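Local coordinates for protein probable intron-encoded endonuclease 1 (Wickerhamomyces canadensis, PDB 6X1J) that cleaves DNA as a LAGLIDADG homing endonuclease, taking part in the homing of an intron of the mitochondrial 21S rRNA gene, at residues L60-K66 / T101-F107; Y70-I74 / Y143-D147. All blocks are in the same frame, centred on the assembly; numbering follows the deposited sequence.

Interaction 1. Residues L60-K66 / T101-F107; sequences LLQFEWK and TWRAQTF. With nucleotides of chain B; nucleotides of chain C.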
loop_
_atom_site.group_PDB
_atom_site.type_symbol
_atom_site.label_atom_id
_atom_site.label_comp_id
_atom_site.label_asym_id
_atom_site.label_seq_id
_atom_site.Cartn_x
_atom_site.Cartn_y
_atom_site.Cartn_z
ATOM N N LEU A 60 -12.605 -6.700 1.286
ATOM C CA LEU A 60 -12.469 -5.383 1.950
ATOM C C LEU A 60 -10.982 -5.146 2.185
ATOM O O LEU A 60 -10.159 -6.087 1.942
ATOM C CB LEU A 60 -13.243 -5.381 3.279
ATOM C CG LEU A 60 -12.656 -6.213 4.427
ATOM C CD1 LEU A 60 -12.707 -5.452 5.743
ATOM C CD2 LEU A 60 -13.382 -7.528 4.575
ATOM N N LEU A 61 -10.674 -3.952 2.676
ATOM C CA LEU A 61 -9.336 -3.488 3.099
ATOM C C LEU A 61 -9.346 -3.228 4.601
ATOM O O LEU A 61 -10.250 -2.480 5.078
ATOM C CB LEU A 61 -8.997 -2.209 2.328
ATOM C CG LEU A 61 -9.235 -2.262 0.827
ATOM C CD1 LEU A 61 -8.918 -0.921 0.167
ATOM C CD2 LEU A 61 -8.421 -3.383 0.183
ATOM N N GLN A 62 -8.383 -3.792 5.322
ATOM C CA GLN A 62 -8.033 -3.358 6.700
ATOM C C GLN A 62 -6.714 -2.584 6.648
ATOM O O GLN A 62 -5.715 -3.158 6.089
ATOM C CB GLN A 62 -7.920 -4.527 7.673
ATOM C CG GLN A 62 -9.186 -5.356 7.724
ATOM C CD GLN A 62 -9.195 -6.379 8.839
ATOM O OE1 GLN A 62 -10.142 -7.120 8.989
ATOM N NE2 GLN A 62 -8.141 -6.426 9.635
ATOM N N PHE A 63 -6.741 -1.351 7.186
ATOM C CA PHE A 63 -5.634 -0.373 7.232
ATOM C C PHE A 63 -5.050 -0.329 8.650
ATOM O O PHE A 63 -5.838 -0.327 9.626
ATOM C CB PHE A 63 -6.132 1.016 6.856
ATOM C CG PHE A 63 -6.832 1.139 5.521
ATOM C CD1 PHE A 63 -6.120 1.111 4.337
ATOM C CD2 PHE A 63 -8.204 1.358 5.446
ATOM C CE1 PHE A 63 -6.761 1.277 3.119
ATOM C CE2 PHE A 63 -8.842 1.524 4.224
ATOM C CZ PHE A 63 -8.118 1.496 3.057
ATOM N N GLU A 64 -3.717 -0.331 8.776
ATOM C CA GLU A 64 -3.038 -0.102 10.080
ATOM C C GLU A 64 -1.706 0.585 9.809
ATOM O O GLU A 64 -0.874 -0.038 9.115
ATOM C CB GLU A 64 -2.879 -1.399 10.872
ATOM C CG GLU A 64 -2.281 -1.173 12.251
ATOM C CD GLU A 64 -2.543 -2.285 13.246
ATOM O OE1 GLU A 64 -2.977 -3.363 12.801
ATOM O OE2 GLU A 64 -2.334 -2.071 14.465
ATOM N N TRP A 65 -1.539 1.823 10.298
ATOM C CA TRP A 65 -0.275 2.595 10.215
ATOM C C TRP A 65 0.031 3.238 11.569
ATOM O O TRP A 65 -0.912 3.518 12.328
ATOM C CB TRP A 65 -0.316 3.642 9.086
ATOM C CG TRP A 65 -0.167 3.063 7.706
ATOM C CD1 TRP A 65 0.987 2.587 7.137
ATOM C CD2 TRP A 65 -1.191 2.923 6.696
ATOM N NE1 TRP A 65 0.751 2.158 5.860
ATOM C CE2 TRP A 65 -0.575 2.337 5.559
ATOM C CE3 TRP A 65 -2.560 3.220 6.631
ATOM C CZ2 TRP A 65 -1.282 2.058 4.386
ATOM C CZ3 TRP A 65 -3.254 2.956 5.469
ATOM C CH2 TRP A 65 -2.623 2.361 4.368
ATOM N N LYS A 66 1.320 3.474 11.817
ATOM C CA LYS A 66 1.843 4.354 12.891
ATOM C C LYS A 66 1.503 5.798 12.570
ATOM O O LYS A 66 1.064 6.466 13.469
ATOM C CB LYS A 66 3.368 4.226 12.996
ATOM C CG LYS A 66 4.014 5.002 14.137
ATOM C CD LYS A 66 5.541 4.903 14.151
ATOM C CE LYS A 66 6.125 5.547 15.392
ATOM N NZ LYS A 66 5.963 4.653 16.569
ATOM N N THR A 101 -0.862 2.449 17.254
ATOM C CA THR A 101 -1.114 2.534 15.793
ATOM C C THR A 101 -2.504 3.129 15.569
ATOM O O THR A 101 -3.264 3.204 16.525
ATOM C CB THR A 101 -1.025 1.147 15.140
ATOM O OG1 THR A 101 -1.863 0.295 15.915
ATOM C CG2 THR A 101 0.366 0.571 15.112
ATOM N N TRP A 102 -2.802 3.539 14.339
ATOM C CA TRP A 102 -4.146 3.966 13.880
ATOM C C TRP A 102 -4.731 2.888 12.944
ATOM O O TRP A 102 -3.960 2.293 12.151
ATOM C CB TRP A 102 -4.087 5.354 13.222
ATOM C CG TRP A 102 -3.751 6.457 14.189
ATOM C CD1 TRP A 102 -2.506 6.788 14.637
ATOM C CD2 TRP A 102 -4.662 7.350 14.870
ATOM N NE1 TRP A 102 -2.575 7.826 15.527
ATOM C CE2 TRP A 102 -3.879 8.202 15.681
ATOM C CE3 TRP A 102 -6.049 7.531 14.855
ATOM C CZ2 TRP A 102 -4.426 9.203 16.475
ATOM C CZ3 TRP A 102 -6.595 8.531 15.636
ATOM C CH2 TRP A 102 -5.794 9.342 16.452
ATOM N N ARG A 103 -6.042 2.624 13.049
ATOM C CA ARG A 103 -6.749 1.552 12.298
ATOM C C ARG A 103 -7.983 2.145 11.609
ATOM O O ARG A 103 -8.629 3.061 12.171
ATOM C CB ARG A 103 -7.150 0.381 13.205
ATOM C CG ARG A 103 -5.983 -0.401 13.793
ATOM C CD ARG A 103 -6.437 -1.716 14.414
ATOM N NE ARG A 103 -5.342 -2.534 14.919
ATOM C CZ ARG A 103 -5.465 -3.733 15.493
ATOM N NH1 ARG A 103 -6.656 -4.279 15.675
ATOM N NH2 ARG A 103 -4.388 -4.389 15.893
ATOM N N ALA A 104 -8.291 1.625 10.427
ATOM C CA ALA A 104 -9.498 1.939 9.644
ATOM C C ALA A 104 -9.817 0.699 8.796
ATOM O O ALA A 104 -8.900 -0.197 8.707
ATOM C CB ALA A 104 -9.258 3.177 8.812
ATOM N N GLN A 105 -11.051 0.602 8.263
ATOM C CA GLN A 105 -11.523 -0.527 7.415
ATOM C C GLN A 105 -12.419 0.024 6.300
ATOM O O GLN A 105 -13.205 0.972 6.586
ATOM C CB GLN A 105 -12.341 -1.528 8.243
ATOM C CG GLN A 105 -11.551 -2.244 9.331
ATOM C CD GLN A 105 -11.270 -1.408 10.564
ATOM O OE1 GLN A 105 -11.997 -0.460 10.895
ATOM N NE2 GLN A 105 -10.190 -1.761 11.253
ATOM N N THR A 106 -12.361 -0.551 5.106
ATOM C CA THR A 106 -13.484 -0.385 4.140
ATOM C C THR A 106 -14.517 -1.397 4.593
ATOM O O THR A 106 -14.125 -2.333 5.321
ATOM C CB THR A 106 -13.142 -0.675 2.679
ATOM O OG1 THR A 106 -12.953 -2.091 2.613
ATOM C CG2 THR A 106 -11.908 0.066 2.208
ATOM N N PHE A 107 -15.763 -1.236 4.164
ATOM C CA PHE A 107 -16.720 -2.372 4.159
ATOM C C PHE A 107 -16.343 -3.325 3.004
ATOM O O PHE A 107 -15.615 -2.916 2.106
ATOM C CB PHE A 107 -18.170 -1.872 4.112
ATOM C CG PHE A 107 -18.494 -0.821 3.077
ATOM C CD1 PHE A 107 -18.374 -1.095 1.729
ATOM C CD2 PHE A 107 -19.007 0.410 3.456
ATOM C CE1 PHE A 107 -18.678 -0.143 0.779
ATOM C CE2 PHE A 107 -19.337 1.364 2.506
ATOM C CZ PHE A 107 -19.155 1.092 1.166
ATOM P P DA B 14 3.862 1.142 9.573
ATOM O OP1 DA B 14 4.374 1.360 8.189
ATOM O OP2 DA B 14 3.451 2.424 10.269
ATOM O "O5'" DA B 14 2.713 0.048 9.706
ATOM C "C5'" DA B 14 2.333 -0.876 8.661
ATOM C "C4'" DA B 14 3.163 -2.136 8.738
ATOM O "O4'" DA B 14 3.204 -2.642 10.106
ATOM C "C3'" DA B 14 2.700 -3.302 7.872
ATOM O "O3'" DA B 14 3.921 -3.985 7.568
ATOM C "C2'" DA B 14 1.944 -4.167 8.868
ATOM C "C1'" DA B 14 2.771 -3.984 10.127
ATOM N N9 DA B 14 2.109 -4.213 11.404
ATOM C C8 DA B 14 1.425 -3.302 12.169
ATOM N N7 DA B 14 0.936 -3.805 13.276
ATOM C C5 DA B 14 1.310 -5.140 13.227
ATOM C C6 DA B 14 1.090 -6.214 14.100
ATOM N N6 DA B 14 0.445 -6.105 15.259
ATOM N N1 DA B 14 1.585 -7.418 13.752
ATOM C C2 DA B 14 2.233 -7.531 12.591
ATOM N N3 DA B 14 2.512 -6.594 11.689
ATOM C C4 DA B 14 2.016 -5.408 12.072
ATOM P P DA B 13 7.203 1.626 15.840
ATOM O OP1 DA B 13 8.247 2.606 15.399
ATOM O OP2 DA B 13 6.106 2.023 16.720
ATOM O "O5'" DA B 13 6.491 1.037 14.534
ATOM C "C5'" DA B 13 7.201 0.916 13.305
ATOM C "C4'" DA B 13 6.405 0.095 12.314
ATOM O "O4'" DA B 13 6.049 -1.206 12.847
ATOM C "C3'" DA B 13 5.090 0.708 11.846
ATOM O "O3'" DA B 13 4.969 0.450 10.441
ATOM C "C2'" DA B 13 4.056 -0.038 12.661
ATOM C "C1'" DA B 13 4.656 -1.415 12.728
ATOM N N9 DA B 13 4.231 -2.248 13.858
ATOM C C8 DA B 13 3.560 -1.894 15.003
ATOM N N7 DA B 13 3.317 -2.905 15.808
ATOM C C5 DA B 13 3.895 -3.987 15.165
ATOM C C6 DA B 13 4.001 -5.344 15.505
ATOM N N6 DA B 13 3.521 -5.874 16.632
ATOM N N1 DA B 13 4.626 -6.160 14.628
ATOM C C2 DA B 13 5.101 -5.644 13.491
ATOM N N3 DA B 13 5.045 -4.394 13.053
ATOM C C4 DA B 13 4.460 -3.599 13.962
ATOM P P DT C 11 -8.869 -9.177 23.169
ATOM O OP1 DT C 11 -9.341 -9.889 24.402
ATOM O OP2 DT C 11 -8.119 -7.899 23.304
ATOM O "O5'" DT C 11 -7.987 -10.190 22.301
ATOM C "C5'" DT C 11 -8.561 -11.375 21.733
ATOM C "C4'" DT C 11 -7.521 -12.165 20.980
ATOM O "O4'" DT C 11 -7.348 -11.597 19.665
ATOM C "C3'" DT C 11 -6.123 -12.223 21.592
ATOM O "O3'" DT C 11 -5.678 -13.534 21.245
ATOM C "C2'" DT C 11 -5.364 -11.167 20.818
ATOM C "C1'" DT C 11 -5.982 -11.309 19.437
ATOM N N1 DT C 11 -5.920 -10.116 18.578
ATOM C C2 DT C 11 -5.596 -10.278 17.251
ATOM O O2 DT C 11 -5.319 -11.360 16.755
ATOM N N3 DT C 11 -5.583 -9.116 16.523
ATOM C C4 DT C 11 -5.860 -7.842 16.975
ATOM O O4 DT C 11 -5.819 -6.894 16.191
ATOM C C5 DT C 11 -6.196 -7.745 18.373
ATOM C C7 DT C 11 -6.531 -6.405 18.948
ATOM C C6 DT C 11 -6.227 -8.875 19.092
HETATM O O HOH W 1 -6.948 -2.446 10.753
HETATM O O HOH W 2 -1.507 -3.771 16.094
#
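Arg103 and Glu64 lie side by side on the DNA-facing side of two antiparallel strands, joined by a salt bridge of 3.1 Å from Arg103 NE to Glu64 OE2. NE meets that oxygen from above the carboxylate plane, although the oxygen lies in the guanidinium plane, and the two planes stand 72° apart. With CG opposite the backbone N (chi1 -176°), Glu64 extends toward Arg103, and Glu64 OE2 also accepts Thr101 OG1 at 2.8 Å, through its anti lone pair. Thus steered, the guanidinium reads a base: Arg103 NH1 and NH2 both donate to O4 of DT11 of chain C, at 2.8 and 2.9 Å. A lysine in place of Arg103 would probably lose this two-pronged grip on the thymine and leave Glu64 without its planar partner. Backbone bonds such as Phe63 N to Ala104 O and Trp102 N to Trp65 O pair the strands. At the far end, Thr106 OG1 takes the N-H of Leu61 and donates its own O-H to Phe107 O. Lys66 N and NZ bond DNA phosphates. Phe63, Trp65, Trp102 and Ala104 point to the opposite side, where helix 68-77 packs, while strands 49-51 and 87-92 flank the pair in the four-stranded DNA-binding sheet characteristic of LAGLIDADG enzymes.

Interaction 2. Residues Y70-I74 / Y143-D147; sequences YIEHI and YWFMD. With K (potassium ion), chain D.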
loop_
_atom_site.group_PDB
_atom_site.type_symbol
_atom_site.label_atom_id
_atom_site.label_comp_id
_atom_site.label_asym_id
_atom_site.label_seq_id
_atom_site.Cartn_x
_atom_site.Cartn_y
_atom_site.Cartn_z
ATOM N N TYR A 70 -0.832 9.903 7.507
ATOM C CA TYR A 70 -0.806 8.975 6.340
ATOM C C TYR A 70 -2.118 8.185 6.240
ATOM O O TYR A 70 -2.728 8.184 5.150
ATOM C CB TYR A 70 0.399 8.025 6.364
ATOM C CG TYR A 70 0.525 7.189 5.108
ATOM C CD1 TYR A 70 0.546 7.787 3.855
ATOM C CD2 TYR A 70 0.618 5.805 5.153
ATOM C CE1 TYR A 70 0.658 7.042 2.690
ATOM C CE2 TYR A 70 0.729 5.049 3.995
ATOM C CZ TYR A 70 0.749 5.664 2.759
ATOM O OH TYR A 70 0.853 4.924 1.607
ATOM N N ILE A 71 -2.535 7.503 7.321
ATOM C CA ILE A 71 -3.818 6.761 7.330
ATOM C C ILE A 71 -4.981 7.706 7.004
ATOM O O ILE A 71 -5.922 7.268 6.283
ATOM C CB ILE A 71 -4.051 5.982 8.635
ATOM C CG1 ILE A 71 -5.207 4.995 8.472
ATOM C CG2 ILE A 71 -4.306 6.925 9.788
ATOM C CD1 ILE A 71 -5.254 3.887 9.547
ATOM N N GLU A 72 -4.965 8.940 7.478
ATOM C CA GLU A 72 -6.086 9.875 7.184
ATOM C C GLU A 72 -6.108 10.234 5.684
ATOM O O GLU A 72 -7.225 10.304 5.071
ATOM C CB GLU A 72 -5.989 11.151 8.023
ATOM C CG GLU A 72 -6.387 10.967 9.470
ATOM C CD GLU A 72 -6.126 12.192 10.339
ATOM O OE1 GLU A 72 -5.741 13.271 9.790
ATOM O OE2 GLU A 72 -6.267 12.063 11.555
ATOM N N HIS A 73 -4.931 10.323 5.071
ATOM C CA HIS A 73 -4.788 10.490 3.600
ATOM C C HIS A 73 -5.366 9.276 2.825
ATOM O O HIS A 73 -6.045 9.502 1.802
ATOM C CB HIS A 73 -3.316 10.711 3.258
ATOM C CG HIS A 73 -3.079 10.740 1.791
ATOM N ND1 HIS A 73 -3.415 11.840 1.012
ATOM C CD2 HIS A 73 -2.562 9.804 0.965
ATOM C CE1 HIS A 73 -3.081 11.599 -0.236
ATOM N NE2 HIS A 73 -2.566 10.349 -0.293
ATOM N N ILE A 74 -5.052 8.047 3.248
ATOM C CA ILE A 74 -5.484 6.791 2.553
ATOM C C ILE A 74 -7.020 6.713 2.640
ATOM O O ILE A 74 -7.700 6.579 1.595
ATOM C CB ILE A 74 -4.777 5.564 3.168
ATOM C CG1 ILE A 74 -3.259 5.588 2.935
ATOM C CG2 ILE A 74 -5.400 4.280 2.645
ATOM C CD1 ILE A 74 -2.859 5.544 1.484
ATOM N N TYR A 143 3.052 4.908 -3.607
ATOM C CA TYR A 143 2.332 4.277 -2.473
ATOM C C TYR A 143 3.134 3.075 -1.968
ATOM O O TYR A 143 3.260 2.918 -0.756
ATOM C CB TYR A 143 0.853 4.070 -2.848
ATOM C CG TYR A 143 0.071 5.363 -2.803
ATOM C CD1 TYR A 143 -0.413 5.880 -1.600
ATOM C CD2 TYR A 143 -0.088 6.149 -3.937
ATOM C CE1 TYR A 143 -1.079 7.111 -1.534
ATOM C CE2 TYR A 143 -0.740 7.384 -3.888
ATOM C CZ TYR A 143 -1.228 7.870 -2.686
ATOM O OH TYR A 143 -1.880 9.075 -2.672
ATOM N N TRP A 144 3.652 2.234 -2.864
ATOM C CA TRP A 144 4.509 1.086 -2.494
ATOM C C TRP A 144 5.676 1.629 -1.679
ATOM O O TRP A 144 5.983 1.091 -0.622
ATOM C CB TRP A 144 5.013 0.429 -3.749
ATOM C CG TRP A 144 5.774 -0.830 -3.543
ATOM C CD1 TRP A 144 5.852 -1.610 -2.427
ATOM C CD2 TRP A 144 6.429 -1.541 -4.596
ATOM N NE1 TRP A 144 6.569 -2.740 -2.709
ATOM C CE2 TRP A 144 6.940 -2.716 -4.030
ATOM C CE3 TRP A 144 6.652 -1.267 -5.954
ATOM C CZ2 TRP A 144 7.657 -3.645 -4.794
ATOM C CZ3 TRP A 144 7.391 -2.155 -6.699
ATOM C CH2 TRP A 144 7.871 -3.333 -6.122
ATOM N N PHE A 145 6.265 2.709 -2.147
ATOM C CA PHE A 145 7.440 3.315 -1.471
ATOM C C PHE A 145 7.052 3.929 -0.107
ATOM O O PHE A 145 7.778 3.733 0.889
ATOM C CB PHE A 145 8.153 4.300 -2.411
ATOM C CG PHE A 145 9.452 4.795 -1.807
ATOM C CD1 PHE A 145 10.584 3.998 -1.815
ATOM C CD2 PHE A 145 9.500 5.997 -1.123
ATOM C CE1 PHE A 145 11.737 4.391 -1.152
ATOM C CE2 PHE A 145 10.663 6.398 -0.479
ATOM C CZ PHE A 145 11.775 5.595 -0.494
ATOM N N MET A 146 5.927 4.640 0.029
ATOM C CA MET A 146 5.568 5.237 1.349
ATOM C C MET A 146 5.305 4.094 2.331
ATOM O O MET A 146 5.694 4.179 3.507
ATOM C CB MET A 146 4.362 6.177 1.235
ATOM C CG MET A 146 4.653 7.390 0.344
ATOM S SD MET A 146 3.374 8.698 0.307
ATOM C CE MET A 146 2.290 8.155 -1.013
ATOM N N ASP A 147 4.767 2.993 1.841
ATOM C CA ASP A 147 4.450 1.806 2.675
ATOM C C ASP A 147 5.757 1.114 3.067
ATOM O O ASP A 147 6.120 1.155 4.284
ATOM C CB ASP A 147 3.469 0.905 1.940
ATOM C CG ASP A 147 2.039 1.425 1.907
ATOM O OD1 ASP A 147 1.804 2.553 2.410
ATOM O OD2 ASP A 147 1.156 0.685 1.413
HETATM K K K D . 5.727 0.098 6.322
HETATM O O HOH W 3 7.247 1.149 8.170
HETATM O O HOH W 4 7.027 -1.722 8.759
#
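Tyr70 OH donates to Asp147 OD1 at 2.7 Å, and His73 NE2 pairs with Tyr143 OH at 2.8 Å in a nearly straight bond. The phenol reaches Asp147 from above the carboxylate plane, with ring and carboxylate 82° apart; Asn43 holds the other oxygen, OD2, so both carboxylate oxygens are held. Tyrosine suits position 70 because its long, flat side chain carries a hydroxyl across a gap between helix segments whose axes come no closer than 12.9 Å, and a CG anti to the backbone N (chi1 -173°) sends it that way. The His73 and Tyr143 rings meet rim to rim, their planes only 5° apart. Helix 138-148 carries the second LAGLIDADG motif of this single-chain enzyme, and near its C-terminal end the backbone O of Asp147 binds a potassium ion at 2.3 Å, a site shared with Asp47 and DNA phosphates. Apolar groups fill in around the polar pairs. Met146 sets its SD 5.1 Å from the centroid of the Tyr70 ring, an oblique Met-aromatic contact, while its flexible thioether carries CE over one face of Tyr143, toward the rim. Ile74 CD1 comes within 3.8 Å of Tyr143 CE1, and its CG1 lies over a face of Tyr70, toward the rim.

After helix 34-45 and strand 49-51 the chain lays down strand 60-65 and then, almost at once, helix 68-77. A hairpin of strands 87-92 and 98-105 follows, and strand 98-105 returns antiparallel beside strand 60-65, closing the 34-residue loop of interaction 1. Residues 70-74 lie inside that loop, but their partners at 143-147 come after it, closing a longer loop of 68 residues, so the two contacts cross rather than nest. Interaction 1 pairs the two central strands of the first DNA-binding sheet; interaction 2 ties helix 68-77 to helix 138-148, which leads into the second four-stranded sheet. The two meet directly: Phe63 and Trp65 pack on Ile74, and Trp65 also lies edge-to-face with Tyr70.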